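Local structure of phosphoserine aminotransferase SerC (Cytophaga hutchinsonii ATCC 33406, 3FFR) at residues P229-K234 / Q239-P244. The protein probably catalyses the pyridoxal-phosphate-dependent transfer of an amino group from glutamate to 3-phosphohydroxypyruvate, giving phosphoserine in serine biosynthesis. Residues are numbered along the deposited sequence; the frame is centred on the assembly and turned at random.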
loop_
_atom_site.group_PDB
_atom_site.type_symbol
_atom_site.label_atom_id
_atom_site.label_comp_id
_atom_site.label_asym_id
_atom_site.label_seq_id
_atom_site.Cartn_x
_atom_site.Cartn_y
_atom_site.Cartn_z
ATOM N N PRO A 229 1.259 -4.851 -17.702
ATOM C CA PRO A 229 1.520 -3.780 -18.670
ATOM C C PRO A 229 1.353 -2.382 -18.114
ATOM O O PRO A 229 2.128 -1.479 -18.440
ATOM C CB PRO A 229 0.526 -4.086 -19.785
ATOM C CG PRO A 229 0.422 -5.577 -19.740
ATOM C CD PRO A 229 0.368 -5.873 -18.273
ATOM N N SER A 230 0.378 -2.223 -17.248
ATOM C CA SER A 230 0.136 -0.924 -16.606
ATOM C C SER A 230 1.363 -0.523 -15.768
ATOM O O SER A 230 1.891 0.573 -15.879
ATOM C CB SER A 230 -1.144 -0.938 -15.786
ATOM O OG SER A 230 -1.277 0.241 -14.995
HETATM N N MSE A 231 1.824 -1.455 -14.941
HETATM C CA MSE A 231 2.960 -1.194 -14.047
HETATM C C MSE A 231 4.256 -0.983 -14.820
HETATM O O MSE A 231 5.095 -0.122 -14.456
HETATM C CB MSE A 231 3.109 -2.327 -13.027
HETATM C CG MSE A 231 2.003 -2.358 -11.975
HETATM SE SE MSE A 231 2.322 -3.650 -10.605
HETATM C CE MSE A 231 2.017 -5.250 -11.656
ATOM N N LEU A 232 4.401 -1.740 -15.903
ATOM C CA LEU A 232 5.618 -1.727 -16.702
ATOM C C LEU A 232 5.785 -0.414 -17.436
ATOM O O LEU A 232 6.883 0.163 -17.482
ATOM C CB LEU A 232 5.652 -2.929 -17.662
ATOM C CG LEU A 232 6.971 -3.313 -18.329
ATOM C CD1 LEU A 232 8.082 -3.578 -17.266
ATOM C CD2 LEU A 232 6.695 -4.554 -19.183
ATOM N N GLU A 233 4.678 0.079 -17.962
ATOM C CA GLU A 233 4.677 1.313 -18.720
ATOM C C GLU A 233 5.194 2.450 -17.821
ATOM O O GLU A 233 6.019 3.287 -18.234
ATOM C CB GLU A 233 3.264 1.583 -19.213
ATOM C CG GLU A 233 3.092 2.800 -20.028
ATOM C CD GLU A 233 1.659 2.948 -20.487
ATOM O OE1 GLU A 233 0.726 2.711 -19.669
ATOM O OE2 GLU A 233 1.470 3.293 -21.670
ATOM N N LYS A 234 4.703 2.460 -16.586
ATOM C CA LYS A 234 5.112 3.472 -15.609
ATOM C C LYS A 234 6.543 3.213 -15.115
ATOM O O LYS A 234 7.341 4.158 -14.988
ATOM C CB LYS A 234 4.101 3.614 -14.456
ATOM C CG LYS A 234 2.868 4.338 -14.848
ATOM C CD LYS A 234 3.118 5.792 -15.084
ATOM C CE LYS A 234 1.857 6.597 -15.221
ATOM N NZ LYS A 234 1.392 6.675 -16.582
ATOM N N GLN A 239 8.183 5.526 -12.525
ATOM C CA GLN A 239 6.931 5.842 -11.833
ATOM C C GLN A 239 6.080 4.589 -11.588
ATOM O O GLN A 239 6.394 3.498 -12.049
ATOM C CB GLN A 239 6.124 6.852 -12.665
ATOM C CG GLN A 239 6.809 8.180 -12.887
ATOM C CD GLN A 239 5.951 9.178 -13.657
ATOM O OE1 GLN A 239 4.748 9.027 -13.739
ATOM N NE2 GLN A 239 6.572 10.191 -14.206
ATOM N N THR A 240 4.974 4.842 -10.903
ATOM C CA THR A 240 3.922 3.841 -10.599
ATOM C C THR A 240 2.601 4.335 -11.135
ATOM O O THR A 240 2.415 5.524 -11.336
ATOM C CB THR A 240 3.813 3.585 -9.093
ATOM O OG1 THR A 240 3.580 4.817 -8.410
ATOM C CG2 THR A 240 5.145 2.947 -8.544
ATOM N N PRO A 241 1.640 3.421 -11.367
ATOM C CA PRO A 241 0.341 3.889 -11.891
ATOM C C PRO A 241 -0.426 4.809 -10.960
ATOM O O PRO A 241 -0.969 5.843 -11.383
ATOM C CB PRO A 241 -0.431 2.591 -12.092
ATOM C CG PRO A 241 0.659 1.555 -12.376
ATOM C CD PRO A 241 1.779 1.951 -11.408
ATOM N N GLU A 242 -0.461 4.405 -9.713
ATOM C CA GLU A 242 -1.132 5.141 -8.639
ATOM C C GLU A 242 -0.117 5.897 -7.768
ATOM O O GLU A 242 1.085 5.734 -7.954
ATOM C CB GLU A 242 -1.943 4.176 -7.771
ATOM C CG GLU A 242 -1.146 3.443 -6.678
ATOM C CD GLU A 242 -0.216 2.291 -7.140
ATOM O OE1 GLU A 242 0.084 2.122 -8.339
ATOM O OE2 GLU A 242 0.231 1.527 -6.267
ATOM N N THR A 243 -0.586 6.720 -6.818
ATOM C CA THR A 243 0.355 7.403 -5.921
ATOM C C THR A 243 0.903 6.328 -4.966
ATOM O O THR A 243 0.137 5.716 -4.221
ATOM C CB THR A 243 -0.271 8.556 -5.139
ATOM O OG1 THR A 243 -1.079 9.349 -6.042
ATOM C CG2 THR A 243 0.837 9.418 -4.458
ATOM N N PRO A 244 2.220 6.117 -4.976
ATOM C CA PRO A 244 2.739 5.024 -4.173
ATOM C C PRO A 244 3.253 5.430 -2.811
ATOM O O PRO A 244 3.258 6.602 -2.466
ATOM C CB PRO A 244 3.936 4.601 -4.985
ATOM C CG PRO A 244 4.481 5.869 -5.503
ATOM C CD PRO A 244 3.295 6.757 -5.779
HETATM O O HOH W 1 5.310 0.944 -12.019
#
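K234 lies along the Q239-P241 backbone, in the turn where helix 228-235 of this class-V aminotransferase gives way to the loop before helix 246-262. The chain doubles back here, so the loop runs beside the helix it has just left. K234 CB sits 3.3 Å from Q239 O. K234 CG and CD then follow the T240 carbonyl, with K234 CG 3.7 Å from T240 C. The bend at chi2 (-70°) folds the chain along the loop, and K234 CD comes within 3.9 Å of Q239 OE1. This last touch is only van der Waals; OE1 takes its hydrogen bond from R37 NH1. K234 NZ turns off to a bound polyether, probably from the crystallisation liquor. Cut back to an alanine, K234 would probably leave a gap beside the T240 carbonyl and the polyether without its ammonium partner.

The backbones are tied near the helix end. Q239 N donates to K234 O at 2.9 Å, from well above the carbonyl plane (50° out of it). A water adds a second link by donating to both M231 O and Q239 O.

The ring of P241 meets the helix one turn back. P241 CG lies 3.5 Å from S230 OG and 4.2 Å from M231 CG, while P241 CD faces K234 CB. S230 OG only touches the ring; its hydrogen bond is to Y225 O. The rest of M231, a selenomethionine, runs on to L65 and L67 of strand 62-67.

R37 grips the loop further, through T240 O and P241 O. Beyond it, T243 OG1 hydrogen-bonds the side chain of the pyridoxal-phosphate lysine of the second subunit, so the loop leads into that active site. Within the loop, T240 OG1 donates to E242 O at 2.7 Å, almost in line with the carbonyl bond (168°).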